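Local coordinates for uncharacterized protein (PDB 4DQA) that is of uncharacterized function but probably binds carbohydrate, pairing a BT_3987-like N-terminal domain with a concanavalin A-like lectin/glucanase domain, at residues 225-230 and 296-301. Sequence-based numbering, arbitrary orientation.
Sequences HVALTY and NQLKQN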
ATOM      1  N   HIS A 225      -5.368   0.785 -11.485  1.00 12.49           N
ATOM      2  CA  HIS A 225      -5.616   1.758 -10.435  1.00 12.36           C
ATOM      3  C   HIS A 225      -6.138   3.028 -11.079  1.00 11.95           C
ATOM      4  O   HIS A 225      -5.522   3.526 -12.042  1.00 16.41           O
ATOM      5  CB  HIS A 225      -4.351   2.061  -9.647  1.00 14.64           C
ATOM      6  CG  HIS A 225      -4.606   2.921  -8.459  1.00 14.81           C
ATOM      7  ND1 HIS A 225      -4.335   4.276  -8.439  1.00 19.57           N
ATOM      8  CD2 HIS A 225      -5.127   2.622  -7.241  1.00 14.50           C
ATOM      9  CE1 HIS A 225      -4.690   4.770  -7.266  1.00 17.99           C
ATOM     10  NE2 HIS A 225      -5.169   3.788  -6.521  1.00 15.29           N
ATOM     11  N   VAL A 226      -7.255   3.535 -10.590  1.00 11.99           N
ATOM     12  CA  VAL A 226      -7.855   4.736 -11.153  1.00 13.33           C
ATOM     13  C   VAL A 226      -8.051   5.762 -10.055  1.00 16.19           C
ATOM     14  O   VAL A 226      -8.363   5.424  -8.920  1.00 14.30           O
ATOM     15  CB  VAL A 226      -9.174   4.466 -11.885  1.00 13.70           C
ATOM     16  CG1 VAL A 226      -8.969   3.437 -13.027  1.00 15.27           C
ATOM     17  CG2 VAL A 226     -10.268   4.012 -10.948  1.00 15.72           C
ATOM     18  N   ALA A 227      -7.831   7.034 -10.382  1.00 14.94           N
ATOM     19  CA  ALA A 227      -8.012   8.116  -9.410  1.00 14.94           C
ATOM     20  C   ALA A 227      -8.483   9.398 -10.076  1.00 17.11           C
ATOM     21  O   ALA A 227      -8.134   9.702 -11.228  1.00 19.12           O
ATOM     22  CB  ALA A 227      -6.725   8.381  -8.622  1.00 14.71           C
ATOM     23  N   LEU A 228      -9.296  10.149  -9.343  1.00 15.65           N
ATOM     24  CA  LEU A 228      -9.701  11.493  -9.730  1.00 15.58           C
ATOM     25  C   LEU A 228      -9.286  12.400  -8.575  1.00 17.16           C
ATOM     26  O   LEU A 228      -9.625  12.106  -7.426  1.00 15.39           O
ATOM     27  CB  LEU A 228     -11.210  11.532  -9.874  1.00 16.71           C
ATOM     28  CG  LEU A 228     -11.851  12.922  -9.922  1.00 17.21           C
ATOM     29  CD1 LEU A 228     -11.477  13.671 -11.194  1.00 18.33           C
ATOM     30  CD2 LEU A 228     -13.352  12.802  -9.794  1.00 18.61           C
ATOM     31  N   THR A 229      -8.588  13.487  -8.881  1.00 17.34           N
ATOM     32  CA  THR A 229      -8.204  14.464  -7.863  1.00 18.59           C
ATOM     33  C   THR A 229      -8.694  15.838  -8.273  1.00 21.97           C
ATOM     34  O   THR A 229      -8.812  16.139  -9.462  1.00 21.27           O
ATOM     35  CB  THR A 229      -6.678  14.529  -7.622  1.00 22.69           C
ATOM     36  OG1 THR A 229      -6.005  15.029  -8.784  1.00 22.67           O
ATOM     37  CG2 THR A 229      -6.118  13.160  -7.235  1.00 21.19           C
ATOM     38  N   TYR A 230      -8.980  16.670  -7.287  1.00 19.57           N
ATOM     39  CA  TYR A 230      -9.183  18.097  -7.543  1.00 19.47           C
ATOM     40  C   TYR A 230      -8.508  18.865  -6.430  1.00 21.49           C
ATOM     41  O   TYR A 230      -8.745  18.599  -5.259  1.00 21.45           O
ATOM     42  CB  TYR A 230     -10.662  18.438  -7.545  1.00 22.71           C
ATOM     43  CG  TYR A 230     -10.992  19.909  -7.686  1.00 19.40           C
ATOM     44  CD1 TYR A 230     -10.466  20.674  -8.720  1.00 21.69           C
ATOM     45  CD2 TYR A 230     -11.884  20.506  -6.819  1.00 20.80           C
ATOM     46  CE1 TYR A 230     -10.815  22.012  -8.874  1.00 21.92           C
ATOM     47  CE2 TYR A 230     -12.237  21.844  -6.968  1.00 19.20           C
ATOM     48  CZ  TYR A 230     -11.705  22.578  -7.993  1.00 20.24           C
ATOM     49  OH  TYR A 230     -12.062  23.898  -8.123  1.00 26.93           O
ATOM     50  N   ASN A 296       2.660  11.075  -6.433  1.00 23.82           N
ATOM     51  CA  ASN A 296       3.509  10.180  -5.664  1.00 20.51           C
ATOM     52  C   ASN A 296       2.720   9.440  -4.596  1.00 25.81           C
ATOM     53  O   ASN A 296       2.939   8.258  -4.355  1.00 20.49           O
ATOM     54  CB  ASN A 296       4.670  10.926  -5.032  1.00 27.05           C
ATOM     55  CG  ASN A 296       5.718  11.310  -6.046  1.00 40.07           C
ATOM     56  OD1 ASN A 296       5.812  10.707  -7.113  1.00 45.21           O
ATOM     57  ND2 ASN A 296       6.517  12.312  -5.721  1.00 47.58           N
ATOM     58  N   GLN A 297       1.780  10.128  -3.962  1.00 19.26           N
ATOM     59  CA  GLN A 297       0.971   9.460  -2.941  1.00 19.43           C
ATOM     60  C   GLN A 297       0.072   8.411  -3.565  1.00 20.12           C
ATOM     61  O   GLN A 297      -0.163   7.357  -2.976  1.00 19.04           O
ATOM     62  CB  GLN A 297       0.136  10.482  -2.164  1.00 19.97           C
ATOM     63  CG  GLN A 297       0.938  11.268  -1.162  1.00 19.83           C
ATOM     64  CD  GLN A 297       0.219  12.488  -0.623  1.00 21.03           C
ATOM     65  OE1 GLN A 297      -0.720  13.009  -1.217  1.00 21.84           O
ATOM     66  NE2 GLN A 297       0.687  12.965   0.533  1.00 26.68           N
ATOM     67  N   LEU A 298      -0.450   8.698  -4.745  1.00 18.42           N
ATOM     68  CA  LEU A 298      -1.278   7.720  -5.418  1.00 16.03           C
ATOM     69  C   LEU A 298      -0.453   6.498  -5.796  1.00 16.58           C
ATOM     70  O   LEU A 298      -0.876   5.376  -5.544  1.00 18.06           O
ATOM     71  CB  LEU A 298      -1.909   8.321  -6.664  1.00 16.95           C
ATOM     72  CG  LEU A 298      -2.911   9.450  -6.439  1.00 19.01           C
ATOM     73  CD1 LEU A 298      -3.259  10.088  -7.767  1.00 20.42           C
ATOM     74  CD2 LEU A 298      -4.161   8.935  -5.786  1.00 17.03           C
ATOM     75  N   LYS A 299       0.719   6.716  -6.384  1.00 18.41           N
ATOM     76  CA  LYS A 299       1.575   5.622  -6.850  1.00 19.48           C
ATOM     77  C   LYS A 299       2.031   4.721  -5.745  1.00 19.60           C
ATOM     78  O   LYS A 299       2.006   3.494  -5.899  1.00 21.79           O
ATOM     79  CB  LYS A 299       2.820   6.150  -7.547  1.00 23.77           C
ATOM     80  CG  LYS A 299       2.551   6.721  -8.885  1.00 24.45           C
ATOM     81  CD  LYS A 299       3.780   7.474  -9.371  1.00 30.35           C
ATOM     82  CE  LYS A 299       3.500   8.131 -10.710  1.00 39.79           C
ATOM     83  NZ  LYS A 299       4.598   9.045 -11.117  1.00 48.13           N
ATOM     84  N   GLN A 300       2.447   5.314  -4.630  1.00 19.86           N
ATOM     85  CA  GLN A 300       3.089   4.531  -3.601  1.00 20.68           C
ATOM     86  C   GLN A 300       2.104   3.771  -2.736  1.00 20.76           C
ATOM     87  O   GLN A 300       2.490   2.798  -2.109  1.00 23.37           O
ATOM     88  CB  GLN A 300       3.954   5.435  -2.742  1.00 30.95           C
ATOM     89  CG  GLN A 300       5.142   5.966  -3.541  1.00 37.81           C
ATOM     90  CD  GLN A 300       6.104   6.747  -2.690  1.00 53.09           C
ATOM     91  OE1 GLN A 300       6.150   7.981  -2.760  1.00 51.39           O
ATOM     92  NE2 GLN A 300       6.891   6.034  -1.877  1.00 58.85           N
ATOM     93  N   ASN A 301       0.839   4.168  -2.753  1.00 17.85           N
ATOM     94  CA  ASN A 301      -0.148   3.573  -1.854  1.00 16.22           C
ATOM     95  C   ASN A 301      -1.271   2.807  -2.545  1.00 16.06           C
ATOM     96  O   ASN A 301      -2.286   2.516  -1.936  1.00 16.01           O
ATOM     97  CB  ASN A 301      -0.739   4.641  -0.941  1.00 17.88           C
ATOM     98  CG  ASN A 301       0.295   5.234  -0.043  1.00 21.13           C
ATOM     99  OD1 ASN A 301       0.771   4.575   0.884  1.00 23.53           O
ATOM    100  ND2 ASN A 301       0.734   6.440  -0.369  1.00 22.50           N
TER
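L298 carries the contact of 296-301 with strand segment 225-230, and its isobutyl group rests on A227. Both branches of the leucine touch the alanine methyl: CD2 lies 3.9 Å from A227 CB, and CD1 is almost as near. Two residues further along, on the same face of the strand, T229 offers its methyl, with CG2 4.2 Å from L298 CD1. With CG beside the backbone N and anti to the carbonyl carbon (chi1 -65°), the leucine reaches from the helix down to the sheet, while Y240 and E166 of the two adjoining strands border it.

H225 packs at the other end of this row. Its ring carbon CE1 stands 4.2 Å from L298 O, approached obliquely, and is a loose 4.5 Å from L298 CD2. NE2 of the ring makes a weak hydrogen bond to E166, which helps orient it.

No hydrogen bond joins the two segments. The strand is held by backbone bonds to strands 163-171 and 236-241, whereas at the helix end N301 ND2 donates to Q297 O (2.9 Å) in the carbonyl plane on a lone pair.

The helix thus lies over one face of the antiparallel sheet of the concanavalin A-like domain, its segment running nearly antiparallel to the strand segment (156°). Their attachment therefore rests on buried van der Waals packing centred on one leucine.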